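Ciona betagamma-crystallin (Ciona intestinalis, PDB 2BV2) binds calcium ions and serves as a structural component of the neuroectodermal visual system of this sea squirt. Local coordinates at residues 37-43 with 58-64. Residues are numbered along the deposited sequence; the frame is centred on the assembly and turned at random.
With SO4 (sulfate ion), chain F.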
ATOM      1  N   ILE A  37       5.333  -2.867  -2.589  1.00 11.62           N
ATOM      2  CA  ILE A  37       5.077  -2.752  -1.150  1.00 12.20           C
ATOM      3  C   ILE A  37       5.961  -3.709  -0.374  1.00  8.82           C
ATOM      4  O   ILE A  37       6.170  -4.833  -0.801  1.00 11.21           O
ATOM      5  CB  ILE A  37       3.586  -3.063  -0.793  1.00 10.82           C
ATOM      6  CG1 ILE A  37       2.628  -2.032  -1.410  1.00 11.19           C
ATOM      7  CG2 ILE A  37       3.388  -3.119   0.731  1.00 12.75           C
ATOM      8  CD1 ILE A  37       1.159  -2.361  -1.144  1.00 11.51           C
ATOM      9  N   ILE A  38       6.478  -3.252   0.769  1.00  9.76           N
ATOM     10  CA  ILE A  38       7.123  -4.118   1.729  1.00 13.25           C
ATOM     11  C   ILE A  38       6.356  -4.013   3.038  1.00 13.24           C
ATOM     12  O   ILE A  38       6.193  -2.914   3.585  1.00 13.67           O
ATOM     13  CB  ILE A  38       8.589  -3.736   1.974  1.00 13.42           C
ATOM     14  CG1 ILE A  38       9.390  -3.978   0.686  1.00 12.29           C
ATOM     15  CG2 ILE A  38       9.152  -4.538   3.180  1.00 12.93           C
ATOM     16  CD1 ILE A  38      10.857  -3.623   0.773  1.00 12.49           C
ATOM     17  N   VAL A  39       5.863  -5.145   3.539  1.00 11.84           N
ATOM     18  CA  VAL A  39       5.301  -5.167   4.890  1.00 14.22           C
ATOM     19  C   VAL A  39       6.391  -5.673   5.822  1.00 12.53           C
ATOM     20  O   VAL A  39       6.784  -6.831   5.740  1.00 13.74           O
ATOM     21  CB  VAL A  39       4.044  -6.051   4.986  1.00 14.58           C
ATOM     22  CG1 VAL A  39       3.526  -6.110   6.414  1.00 17.50           C
ATOM     23  CG2 VAL A  39       2.937  -5.538   4.077  1.00 12.23           C
ATOM     24  N   GLU A  40       6.876  -4.802   6.707  1.00 12.98           N
ATOM     25  CA  GLU A  40       7.910  -5.184   7.672  1.00 13.58           C
ATOM     26  C   GLU A  40       7.316  -5.963   8.837  1.00 13.69           C
ATOM     27  O   GLU A  40       7.875  -6.970   9.263  1.00 18.14           O
ATOM     28  CB  GLU A  40       8.643  -3.955   8.196  1.00 18.56           C
ATOM     29  CG  GLU A  40       9.276  -3.100   7.112  1.00 25.61           C
ATOM     30  CD  GLU A  40      10.528  -3.710   6.510  1.00 30.24           C
ATOM     31  OE1 GLU A  40      10.820  -4.897   6.763  1.00 34.97           O
ATOM     32  OE2 GLU A  40      11.234  -2.987   5.775  1.00 39.89           O
ATOM     33  N   SER A  41       6.173  -5.493   9.338  1.00 14.67           N
ATOM     34  CA  SER A  41       5.463  -6.153  10.425  1.00 10.90           C
ATOM     35  C   SER A  41       3.991  -5.835  10.337  1.00 14.70           C
ATOM     36  O   SER A  41       3.609  -4.844   9.738  1.00 15.60           O
ATOM     37  CB  SER A  41       6.007  -5.670  11.775  1.00 13.44           C
ATOM     38  OG  SER A  41       5.898  -4.260  11.882  1.00 19.16           O
ATOM     39  N   GLY A  42       3.176  -6.688  10.952  1.00 15.92           N
ATOM     40  CA  GLY A  42       1.747  -6.508  11.008  1.00 12.73           C
ATOM     41  C   GLY A  42       1.064  -7.064   9.786  1.00 14.77           C
ATOM     42  O   GLY A  42       1.719  -7.373   8.785  1.00 14.76           O
ATOM     43  N   THR A  43      -0.251  -7.240   9.893  1.00 15.03           N
ATOM     44  CA  THR A  43      -1.085  -7.554   8.738  1.00 15.15           C
ATOM     45  C   THR A  43      -1.791  -6.256   8.351  1.00 10.95           C
ATOM     46  O   THR A  43      -2.234  -5.507   9.221  1.00 15.65           O
ATOM     47  CB  THR A  43      -2.114  -8.658   9.030  1.00 17.06           C
ATOM     48  OG1 THR A  43      -1.437  -9.861   9.430  1.00 22.94           O
ATOM     49  CG2 THR A  43      -2.934  -8.954   7.782  1.00 16.20           C
ATOM     50  N   LYS A  58      -5.302  -8.089   1.269  1.00 15.28           N
ATOM     51  CA  LYS A  58      -4.657  -8.434   2.526  1.00 14.83           C
ATOM     52  C   LYS A  58      -3.187  -8.766   2.318  1.00 11.97           C
ATOM     53  O   LYS A  58      -2.823  -9.555   1.437  1.00 13.90           O
ATOM     54  CB  LYS A  58      -5.353  -9.641   3.144  1.00 16.72           C
ATOM     55  CG  LYS A  58      -5.000  -9.894   4.597  1.00 19.98           C
ATOM     56  CD  LYS A  58      -5.698 -11.164   5.065  1.00 21.78           C
ATOM     57  CE  LYS A  58      -5.337 -11.507   6.474  1.00 25.09           C
ATOM     58  NZ  LYS A  58      -5.831 -12.863   6.804  1.00 27.69           N
ATOM     59  N   LEU A  59      -2.352  -8.180   3.165  1.00 11.88           N
ATOM     60  CA  LEU A  59      -0.905  -8.256   3.028  1.00 15.25           C
ATOM     61  C   LEU A  59      -0.363  -8.600   4.375  1.00 13.76           C
ATOM     62  O   LEU A  59      -0.739  -7.965   5.366  1.00 15.80           O
ATOM     63  CB  LEU A  59      -0.334  -6.890   2.645  1.00 15.15           C
ATOM     64  CG  LEU A  59      -0.235  -6.478   1.189  1.00 21.41           C
ATOM     65  CD1 LEU A  59      -1.440  -6.848   0.397  1.00 22.21           C
ATOM     66  CD2 LEU A  59       0.037  -4.980   1.163  1.00 20.42           C
ATOM     67  N   THR A  60       0.478  -9.629   4.419  1.00 16.66           N
ATOM     68  CA  THR A  60       1.192 -10.025   5.632  1.00 15.53           C
ATOM     69  C   THR A  60       2.670  -9.746   5.405  1.00 15.91           C
ATOM     70  O   THR A  60       3.076  -9.441   4.269  1.00 17.21           O
ATOM     71  CB  THR A  60       0.951 -11.512   5.939  1.00 15.08           C
ATOM     72  OG1 THR A  60       1.381 -12.308   4.831  1.00 18.61           O
ATOM     73  CG2 THR A  60      -0.525 -11.756   6.172  1.00 15.38           C
ATOM     74  N   PRO A  61       3.481  -9.815   6.475  1.00 14.67           N
ATOM     75  CA  PRO A  61       4.901  -9.504   6.366  1.00 15.59           C
ATOM     76  C   PRO A  61       5.615 -10.173   5.190  1.00 12.72           C
ATOM     77  O   PRO A  61       5.466 -11.366   4.965  1.00 14.61           O
ATOM     78  CB  PRO A  61       5.460  -9.981   7.714  1.00 16.27           C
ATOM     79  CG  PRO A  61       4.330  -9.752   8.659  1.00 14.02           C
ATOM     80  CD  PRO A  61       3.118 -10.173   7.857  1.00 12.76           C
ATOM     81  N   GLY A  62       6.393  -9.381   4.457  1.00 13.36           N
ATOM     82  CA  GLY A  62       7.039  -9.844   3.241  1.00 14.60           C
ATOM     83  C   GLY A  62       7.100  -8.749   2.196  1.00 12.69           C
ATOM     84  O   GLY A  62       6.631  -7.633   2.416  1.00 12.14           O
ATOM     85  N   LYS A  63       7.683  -9.095   1.053  1.00 12.19           N
ATOM     86  CA  LYS A  63       7.866  -8.182  -0.043  1.00 12.55           C
ATOM     87  C   LYS A  63       6.908  -8.494  -1.200  1.00 12.96           C
ATOM     88  O   LYS A  63       6.649  -9.648  -1.537  1.00 15.98           O
ATOM     89  CB  LYS A  63       9.315  -8.223  -0.522  1.00 13.49           C
ATOM     90  CG  LYS A  63      10.320  -7.840   0.555  1.00 14.96           C
ATOM     91  CD  LYS A  63      11.752  -7.749   0.013  1.00 14.88           C
ATOM     92  CE  LYS A  63      12.754  -7.304   1.108  1.00 14.66           C
ATOM     93  NZ  LYS A  63      14.208  -7.293   0.683  1.00 18.79           N
ATOM     94  N   TYR A  64       6.404  -7.419  -1.793  1.00 14.72           N
ATOM     95  CA  TYR A  64       5.418  -7.464  -2.867  1.00 10.41           C
ATOM     96  C   TYR A  64       5.965  -6.573  -3.990  1.00 11.72           C
ATOM     97  O   TYR A  64       5.729  -5.351  -4.001  1.00 14.08           O
ATOM     98  CB  TYR A  64       4.083  -6.936  -2.342  1.00 11.14           C
ATOM     99  CG  TYR A  64       3.467  -7.794  -1.259  1.00 10.85           C
ATOM    100  CD1 TYR A  64       3.808  -7.610   0.078  1.00  9.24           C
ATOM    101  CD2 TYR A  64       2.540  -8.773  -1.573  1.00 10.69           C
ATOM    102  CE1 TYR A  64       3.234  -8.388   1.075  1.00 10.64           C
ATOM    103  CE2 TYR A  64       1.965  -9.561  -0.604  1.00  8.53           C
ATOM    104  CZ  TYR A  64       2.307  -9.370   0.724  1.00  9.04           C
ATOM    105  OH  TYR A  64       1.720 -10.178   1.711  1.00 15.23           O
TER
HETATM  106  S   SO4 F 104       4.634  -8.839  13.951  0.50 22.99           S
HETATM  107  O1  SO4 F 104       3.653  -8.353  12.986  0.50 24.11           O
HETATM  108  O2  SO4 F 104       4.152 -10.074  14.556  0.50 20.16           O
HETATM  109  O3  SO4 F 104       5.904  -9.087  13.274  0.50 22.63           O
HETATM  110  O4  SO4 F 104       4.845  -7.825  14.980  0.50 22.68           O
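Ile37 and Val39 each pair with the edge strand 62-64 through two backbone hydrogen bonds, Ile37 with Tyr64 and Val39 with Gly62, the strands running antiparallel. The bond from Gly62 N to Val39 O (2.9 Å) lies in the carbonyl plane, and the same oxygen receives a CA-H...O contact from Pro61 CA. Glycine suits position 62 because its backbone angles would jam a CB against the preceding carbonyl. Between these pairs Ile38 and Lys63 form a non-hydrogen-bonded pair; the lysine stem runs beside the isoleucine, CG to Ile38 CG1 at 4.0 Å, keeping methylenes on the apolar partner while the chain extends towards its charged end.

On the other sheet face the packing is apolar. Ile37 meets Leu59 at about a right angle, CD1 to Leu59 CD2 at 3.7 Å. Val39 divides its branches: CG1, anti to the backbone N (chi1 177°), lies against Pro61, whereas CG2 reaches Leu59 CB at 3.8 Å and the Tyr64 ring at CE1. Replaced by alanine, Val39 would lose both methyls, which is likely to open a gap between Leu59 and Pro61 and leave the tyrosine ring without its CG2 neighbour. Leu59 CG sits 3.9 Å above one face of that ring, offset toward its rim, while Ile37 O and Thr60 O lie at its edge.

At the turn, Gly42, with its positive phi, gives its N to a sulfate, probably from the crystallisation liquor, at O1 (2.7 Å). Beyond it Thr43 sets CG2 against Leu59 O and the Lys58 stem. A classic beta bulge at Glu40 and Ser41 opposite Lys2 precedes this turn. Strand 37-41 belongs to one sheet and strand 58-59 to the other, so Leu59, packed on Ile37 and Val39, joins the two sheets of the Greek-key sandwich of a betagamma-crystallin domain.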